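Local coordinates for protein nucleoporin NUP116 (Candida glabrata, PDB 3NF5) that probably serves as a structural constituent of the nuclear pore complex, this piece being the C-terminal domain that targets the GLFG-family nucleoporin to the pore, at residues N15-P20 against N38-N43; K44-I49 against F72-V77; A97-Y102 against F150-A155. One frame throughout, in Å; residues are numbered along the deposited sequence.

Interaction 1 (N15-P20 against N38-N43)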
# COMPACT_ATOMS: atom_id res chain seq x y z
N ASN A 15 -8.95 9.73 1.95
CA ASN A 15 -7.99 8.66 2.27
C ASN A 15 -6.87 8.39 1.23
O ASN A 15 -5.70 8.37 1.66
CB ASN A 15 -8.68 7.33 2.61
CG ASN A 15 -9.82 7.48 3.60
OD1 ASN A 15 -10.99 7.17 3.27
ND2 ASN A 15 -9.50 7.95 4.80
N TYR A 16 -7.17 8.18 -0.06
CA TYR A 16 -6.06 7.86 -1.02
C TYR A 16 -5.33 9.10 -1.45
O TYR A 16 -5.92 10.14 -1.62
CB TYR A 16 -6.49 7.12 -2.30
CG TYR A 16 -6.73 5.68 -2.06
CD1 TYR A 16 -5.70 4.76 -2.16
CD2 TYR A 16 -7.99 5.22 -1.70
CE1 TYR A 16 -5.90 3.42 -1.94
CE2 TYR A 16 -8.19 3.86 -1.40
CZ TYR A 16 -7.16 2.97 -1.55
OH TYR A 16 -7.31 1.63 -1.31
N TYR A 17 -4.07 8.92 -1.72
CA TYR A 17 -3.25 9.95 -2.26
C TYR A 17 -2.15 9.31 -3.11
O TYR A 17 -1.84 8.16 -2.94
CB TYR A 17 -2.66 10.85 -1.17
CG TYR A 17 -1.75 10.15 -0.21
CD1 TYR A 17 -0.36 10.14 -0.42
CD2 TYR A 17 -2.25 9.45 0.89
CE1 TYR A 17 0.49 9.47 0.46
CE2 TYR A 17 -1.41 8.81 1.76
CZ TYR A 17 -0.04 8.82 1.53
OH TYR A 17 0.78 8.19 2.37
N ILE A 18 -1.61 10.11 -4.02
CA ILE A 18 -0.51 9.67 -4.90
C ILE A 18 0.47 10.84 -5.07
O ILE A 18 0.01 11.97 -5.23
CB ILE A 18 -1.05 9.20 -6.24
CG1 ILE A 18 0.01 8.46 -7.05
CG2 ILE A 18 -1.62 10.36 -7.06
CD1 ILE A 18 -0.59 7.73 -8.29
N SER A 19 1.77 10.53 -5.06
CA SER A 19 2.91 11.50 -5.23
C SER A 19 3.94 10.87 -6.16
O SER A 19 4.30 9.73 -5.97
CB SER A 19 3.55 11.77 -3.88
OG SER A 19 4.71 12.61 -3.99
N PRO A 20 4.33 11.56 -7.25
CA PRO A 20 3.75 12.80 -7.77
C PRO A 20 2.22 12.75 -8.01
O PRO A 20 1.61 11.66 -8.18
CB PRO A 20 4.56 13.09 -9.07
CG PRO A 20 5.81 12.20 -8.96
CD PRO A 20 5.44 11.04 -8.07
N ASN A 38 10.46 7.99 -6.99
CA ASN A 38 9.83 8.22 -5.68
C ASN A 38 8.30 8.20 -5.76
O ASN A 38 7.65 9.06 -5.11
CB ASN A 38 10.28 9.55 -5.04
CG ASN A 38 11.79 9.57 -4.82
OD1 ASN A 38 12.43 8.53 -4.80
ND2 ASN A 38 12.35 10.75 -4.67
N LEU A 39 7.74 7.32 -6.60
CA LEU A 39 6.27 7.12 -6.61
C LEU A 39 5.76 6.57 -5.23
O LEU A 39 6.28 5.59 -4.66
CB LEU A 39 5.79 6.22 -7.77
CG LEU A 39 4.31 5.82 -7.92
CD1 LEU A 39 3.60 7.08 -8.30
CD2 LEU A 39 4.01 4.78 -8.97
N VAL A 40 4.71 7.24 -4.74
CA VAL A 40 4.08 6.90 -3.46
C VAL A 40 2.61 6.81 -3.69
O VAL A 40 1.98 7.76 -4.21
CB VAL A 40 4.35 7.93 -2.32
CG1 VAL A 40 3.73 7.46 -1.07
CG2 VAL A 40 5.86 8.14 -2.12
N VAL A 41 2.03 5.66 -3.33
CA VAL A 41 0.58 5.55 -3.37
C VAL A 41 0.16 5.16 -1.95
O VAL A 41 0.57 4.09 -1.47
CB VAL A 41 0.11 4.49 -4.39
CG1 VAL A 41 -1.51 4.37 -4.44
CG2 VAL A 41 0.72 4.69 -5.82
N GLY A 42 -0.70 5.95 -1.29
CA GLY A 42 -1.12 5.55 0.05
C GLY A 42 -2.61 5.75 0.34
O GLY A 42 -3.35 6.41 -0.41
N ASN A 43 -3.02 5.19 1.48
CA ASN A 43 -4.32 5.35 2.03
C ASN A 43 -4.06 5.76 3.48
O ASN A 43 -3.47 5.01 4.22
CB ASN A 43 -5.08 4.05 1.94
CG ASN A 43 -6.50 4.18 2.52
OD1 ASN A 43 -6.68 4.76 3.62
ND2 ASN A 43 -7.48 3.73 1.77
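Two consecutive tyrosines of strand 16-19 send their rings to opposite faces of the sheet, each with residues of strand 40-43 over one ring face. The Y16 ring carries the amide of N43 over a face near the rim, ND2 lying 3.3 Å from CE2, while N43 CB sits over the same ring at 4.2 Å from its centroid in a CH-pi contact. The amide plane is turned 71° from the ring, so the group stands steeply over it rather than stacking flat. N15 runs beside N43 with its amide plane nearly parallel, but it is N15 CB that touches N43 OD1; the polar end of N43 is held by OD1, which accepts a bond from Q45 N.

On the opposite side of the sheet, Y17 has CG placed between its backbone N and carbonyl carbon (chi1 63°), which tips the ring across to G42. G42 CA lies over the ring face at 4.0 Å from its centroid, where glycine brings no side chain, and V40 CG1 approaches CE1 obliquely. Back on the Y16 side, I18 and V41 run side by side, I18 CG1 to V41 CG2 at 4.0 Å, and L39 CD1 closes on I18 CG1; I65 and C66 of helix 65-69 pack against this layer.

The backbones are tied by two reciprocal pairs of hydrogen bonds, Y17 with G42 and S19 with V40, the shortest being V40 N to S19 O at 2.8 Å. This is regular antiparallel pairing, in which strand 16-19 forms one outer edge of the six-stranded sheet of the Nup98-type C-terminal domain.

Interaction 2 (K44-I49 against F72-V77)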
# COMPACT_ATOMS: atom_id res chain seq x y z
N LYS A 44 -4.47 6.95 3.88
CA LYS A 44 -4.10 7.53 5.16
C LYS A 44 -4.52 6.68 6.33
O LYS A 44 -3.85 6.66 7.36
CB LYS A 44 -4.77 8.93 5.34
CG LYS A 44 -4.23 10.04 4.41
CD LYS A 44 -2.99 10.73 4.98
CE LYS A 44 -2.41 11.79 4.03
NZ LYS A 44 -3.40 12.88 3.62
N GLN A 45 -5.64 5.99 6.18
CA GLN A 45 -6.18 5.12 7.22
C GLN A 45 -5.46 3.77 7.34
O GLN A 45 -5.39 3.25 8.45
CB GLN A 45 -7.67 4.82 6.98
CG GLN A 45 -8.66 5.89 7.32
CD GLN A 45 -10.00 5.27 7.66
OE1 GLN A 45 -10.30 5.05 8.85
NE2 GLN A 45 -10.75 4.85 6.64
N TYR A 46 -4.95 3.19 6.23
CA TYR A 46 -4.56 1.76 6.20
C TYR A 46 -3.13 1.41 5.78
O TYR A 46 -2.63 0.38 6.22
CB TYR A 46 -5.51 0.97 5.34
CG TYR A 46 -6.97 1.01 5.84
CD1 TYR A 46 -7.29 0.70 7.16
CD2 TYR A 46 -8.01 1.38 4.98
CE1 TYR A 46 -8.68 0.78 7.62
CE2 TYR A 46 -9.37 1.49 5.44
CZ TYR A 46 -9.68 1.18 6.75
OH TYR A 46 -11.04 1.23 7.17
N GLY A 47 -2.47 2.21 4.95
CA GLY A 47 -1.08 1.86 4.58
C GLY A 47 -0.63 2.65 3.38
O GLY A 47 -1.37 3.46 2.83
N LYS A 48 0.60 2.37 2.96
CA LYS A 48 1.15 2.99 1.76
C LYS A 48 2.21 2.11 1.11
O LYS A 48 2.83 1.25 1.74
CB LYS A 48 1.78 4.34 2.04
CG LYS A 48 2.92 4.41 3.06
CD LYS A 48 3.47 5.83 3.23
CE LYS A 48 4.47 5.94 4.40
NZ LYS A 48 5.09 7.30 4.36
N ILE A 49 2.42 2.38 -0.17
CA ILE A 49 3.55 1.79 -0.88
C ILE A 49 4.44 2.88 -1.51
O ILE A 49 3.95 3.88 -2.07
CB ILE A 49 3.06 0.76 -1.92
CG1 ILE A 49 4.28 0.05 -2.57
CG2 ILE A 49 2.13 1.38 -2.88
CD1 ILE A 49 3.92 -1.18 -3.39
N PHE A 72 -5.43 -0.60 -0.09
CA PHE A 72 -5.11 -0.83 1.34
C PHE A 72 -6.44 -0.89 2.08
O PHE A 72 -7.28 -0.03 1.89
CB PHE A 72 -4.29 0.32 1.87
CG PHE A 72 -2.93 0.39 1.29
CD1 PHE A 72 -1.93 -0.44 1.77
CD2 PHE A 72 -2.67 1.24 0.20
CE1 PHE A 72 -0.67 -0.37 1.21
CE2 PHE A 72 -1.40 1.29 -0.34
CZ PHE A 72 -0.44 0.50 0.14
N GLN A 73 -6.67 -1.98 2.81
CA GLN A 73 -7.84 -2.22 3.66
C GLN A 73 -7.32 -2.49 5.06
O GLN A 73 -6.11 -2.57 5.25
CB GLN A 73 -8.51 -3.49 3.16
CG GLN A 73 -9.11 -3.44 1.78
CD GLN A 73 -9.94 -4.69 1.56
OE1 GLN A 73 -9.42 -5.82 1.46
NE2 GLN A 73 -11.26 -4.52 1.57
N PRO A 74 -8.22 -2.70 6.03
CA PRO A 74 -7.74 -3.15 7.35
C PRO A 74 -6.85 -4.38 7.32
O PRO A 74 -7.30 -5.46 6.90
CB PRO A 74 -9.07 -3.45 8.12
CG PRO A 74 -10.12 -2.58 7.44
CD PRO A 74 -9.71 -2.56 5.98
N MSE A 75 -5.58 -4.22 7.76
CA MSE A 75 -4.59 -5.31 7.80
C MSE A 75 -4.48 -6.09 6.49
O MSE A 75 -4.35 -7.32 6.46
CB MSE A 75 -4.85 -6.24 8.97
CG MSE A 75 -5.02 -5.50 10.20
SE MSE A 75 -4.93 -6.66 11.80
CE MSE A 75 -5.87 -5.47 12.84
N SER A 76 -4.53 -5.34 5.38
CA SER A 76 -4.61 -5.96 4.07
C SER A 76 -4.02 -5.02 2.98
O SER A 76 -4.47 -3.86 2.87
CB SER A 76 -6.08 -6.36 3.78
OG SER A 76 -6.18 -7.04 2.52
N VAL A 77 -3.03 -5.55 2.23
CA VAL A 77 -2.52 -4.95 0.98
C VAL A 77 -2.85 -5.82 -0.24
O VAL A 77 -2.42 -6.98 -0.30
CB VAL A 77 -0.99 -4.79 1.04
CG1 VAL A 77 -0.49 -3.79 -0.08
CG2 VAL A 77 -0.60 -4.37 2.37
O HOH W 1 -4.08 -1.79 7.85
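F72 and Y46 meet where a classic beta bulge, formed by Y46 and G47 opposite N43, lies against the tight hairpin that joins strands 70-73 and 76-79. The F72 side chain starts at CB, 3.7 Å from Y46 CB. With CG anti to the carbonyl carbon (chi1 -68°), the ring turns along the backbone of strand 47-51 and lies flat over it. CG rests near the carbonyl of G47, and CD1 reaches G47 CA at 3.7 Å. The peptide carbon of G47 stands over the ring centre, while CE1 approaches K48 N at 3.5 Å. At the tip CZ comes to 3.2 Å from K48 C, a tight approach, and touches I49 CG2, the two side chains crossing at about a right angle. G47 is fully extended with phi 165°, a conformation suited to glycine, and this allows the phenyl face to settle directly on main-chain atoms.

The Y46 ring is sandwiched, with the Q73-P74 peptide over one face and Q45 CB over the other. P74 adds a CH-pi contact from CD, 3.9 Å from the ring centroid. The hairpin itself is closed by reciprocal backbone bonds between Q73 and S76, leaving P74 and M75, a selenomethionine, at its turn. A water accepts a hydrogen bond from M75 N at 2.9 Å and lies 3.1 Å from Y46 O.

Interaction 3 (A97-Y102 against F150-A155)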
# COMPACT_ATOMS: atom_id res chain seq x y z
N ALA A 97 10.08 -1.99 -3.57
CA ALA A 97 9.13 -1.10 -2.89
C ALA A 97 9.20 -1.33 -1.38
O ALA A 97 9.65 -2.37 -0.93
CB ALA A 97 7.69 -1.29 -3.43
N ARG A 98 8.80 -0.34 -0.61
CA ARG A 98 8.70 -0.45 0.83
C ARG A 98 7.22 -0.23 1.05
O ARG A 98 6.61 0.82 0.56
CB ARG A 98 9.51 0.61 1.55
CG ARG A 98 9.28 0.69 3.03
CD ARG A 98 10.25 1.63 3.78
NE ARG A 98 11.65 1.16 3.79
CZ ARG A 98 12.66 1.72 3.14
NH1 ARG A 98 12.50 2.82 2.38
NH2 ARG A 98 13.85 1.16 3.25
N ILE A 99 6.67 -1.17 1.81
CA ILE A 99 5.24 -1.14 2.18
C ILE A 99 5.03 -0.94 3.68
O ILE A 99 5.72 -1.56 4.51
CB ILE A 99 4.58 -2.42 1.66
CG1 ILE A 99 4.77 -2.49 0.12
CG2 ILE A 99 3.03 -2.43 2.09
CD1 ILE A 99 4.28 -3.70 -0.59
N SER A 100 4.16 -0.01 4.05
CA SER A 100 3.81 0.21 5.46
C SER A 100 2.29 -0.08 5.63
O SER A 100 1.50 0.37 4.84
CB SER A 100 4.11 1.66 5.88
OG SER A 100 5.48 2.05 5.65
N CYS A 101 1.95 -0.88 6.63
CA CYS A 101 0.54 -1.23 7.00
C CYS A 101 0.26 -0.74 8.44
O CYS A 101 1.08 -0.94 9.35
CB CYS A 101 0.36 -2.71 6.92
SG CYS A 101 0.56 -3.43 5.31
N TYR A 102 -0.87 -0.04 8.62
CA TYR A 102 -1.14 0.66 9.87
C TYR A 102 -2.14 -0.15 10.68
O TYR A 102 -2.92 -0.87 10.12
CB TYR A 102 -1.74 2.06 9.55
CG TYR A 102 -0.92 2.91 8.61
CD1 TYR A 102 0.47 2.93 8.68
CD2 TYR A 102 -1.55 3.77 7.73
CE1 TYR A 102 1.20 3.77 7.84
CE2 TYR A 102 -0.84 4.64 6.89
CZ TYR A 102 0.52 4.61 6.92
OH TYR A 102 1.19 5.47 6.10
N PHE A 150 7.85 -3.31 5.68
CA PHE A 150 8.67 -4.30 5.00
C PHE A 150 8.97 -3.86 3.55
O PHE A 150 8.35 -2.92 3.02
CB PHE A 150 7.97 -5.63 5.01
CG PHE A 150 6.68 -5.66 4.24
CD1 PHE A 150 6.62 -6.19 2.94
CD2 PHE A 150 5.51 -5.16 4.83
CE1 PHE A 150 5.40 -6.24 2.21
CE2 PHE A 150 4.34 -5.19 4.16
CZ PHE A 150 4.25 -5.75 2.83
N THR A 151 9.94 -4.52 2.93
CA THR A 151 10.25 -4.31 1.51
C THR A 151 9.98 -5.57 0.72
O THR A 151 9.91 -6.69 1.28
CB THR A 151 11.68 -3.80 1.26
OG1 THR A 151 12.63 -4.79 1.63
CG2 THR A 151 11.96 -2.55 2.03
N VAL A 152 9.78 -5.34 -0.57
CA VAL A 152 9.59 -6.38 -1.55
C VAL A 152 10.57 -6.06 -2.66
O VAL A 152 10.82 -4.91 -2.96
CB VAL A 152 8.13 -6.42 -1.98
CG1 VAL A 152 7.25 -6.80 -0.79
CG2 VAL A 152 7.64 -5.05 -2.50
N ASP A 153 11.25 -7.06 -3.19
CA ASP A 153 12.13 -6.94 -4.36
C ASP A 153 11.40 -6.57 -5.68
O ASP A 153 11.87 -5.76 -6.52
CB ASP A 153 12.82 -8.29 -4.57
CG ASP A 153 13.69 -8.69 -3.44
OD1 ASP A 153 14.24 -7.81 -2.78
OD2 ASP A 153 13.89 -9.93 -3.23
N HIS A 154 10.25 -7.20 -5.87
CA HIS A 154 9.41 -6.97 -7.04
C HIS A 154 7.96 -6.96 -6.51
O HIS A 154 7.45 -8.01 -6.10
CB HIS A 154 9.61 -8.11 -8.08
CG HIS A 154 11.02 -8.21 -8.59
ND1 HIS A 154 11.52 -7.36 -9.55
CD2 HIS A 154 12.04 -9.00 -8.22
CE1 HIS A 154 12.79 -7.64 -9.77
NE2 HIS A 154 13.14 -8.62 -8.96
N ALA A 155 7.33 -5.79 -6.52
CA ALA A 155 6.10 -5.59 -5.75
C ALA A 155 4.92 -6.53 -6.06
O ALA A 155 4.12 -6.81 -5.17
CB ALA A 155 5.66 -4.11 -5.83
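I99 and F150 make the central contact between strands 97-101 and 147-152, neighbouring antiparallel strands within the six-stranded sheet of the Nup98-type C-terminal domain. A chi1 of 64° folds the F150 ring back over its own main chain and across to the isoleucine. The branch point does the touching: I99 CB lies over one face, 3.5 Å from CZ. Its CG2 and CD1 spread over neighbouring ring carbons, CG2 toward CE2 and CD1 toward CE1. C101 SG comes instead to the ring edge, 4.3 Å from CE2.

On the same side of the sheet A97 CB rests on V152 CG2 at 3.9 Å, and A155, beyond the strand end, brings its CB to A97 CB. I99 CD1 also reaches V152 CG2, joining the two patches into one apolar layer.

The backbone fixes these positions. A97 pairs with V152 and I99 with F150, two hydrogen bonds each. The bond from I99 N to F150 O is the shortest, at 2.7 Å, and lies nearly along the C=O axis. Between them R98 and T151 form a non-hydrogen-bonded pair, and T151 CB sits 3.3 Å from A97 O.

Farther out, the apolar layer continues into I49 and F51 of strand 47-51 and V77 of strand 76-79, while Y148 stacks with the F150 ring. On the other side of the sheet R98 and T151 run side by side, R98 CB to T151 CG2 at 4.0 Å. The arginine chain bends at chi3 (-67°), and its NE, 4.1 Å from T151 CG2, makes a salt bridge to E139 OE1 on strand 137-142.

The three contacts illustrate how one antiparallel sheet is built and then covered. Interactions 1 and 3 are both strand pairings, held by reciprocal backbone hydrogen bonds, but interaction 1 lies at an outer strand and mixes tyrosines and asparagines with aliphatic groups, whereas interaction 3 is buried and largely apolar on its inner side. Interaction 2 runs from buried F72 and G47 out to exposed P74 without a direct hydrogen bond between its segments: a separate hairpin lays F72 on the main chain of strand 47-51 and P74 on the ring of Y46. Its strand 47-51 connects the others, since I49 N probably bonds to V41 O of interaction 1 and K48 N to S100 O of interaction 3.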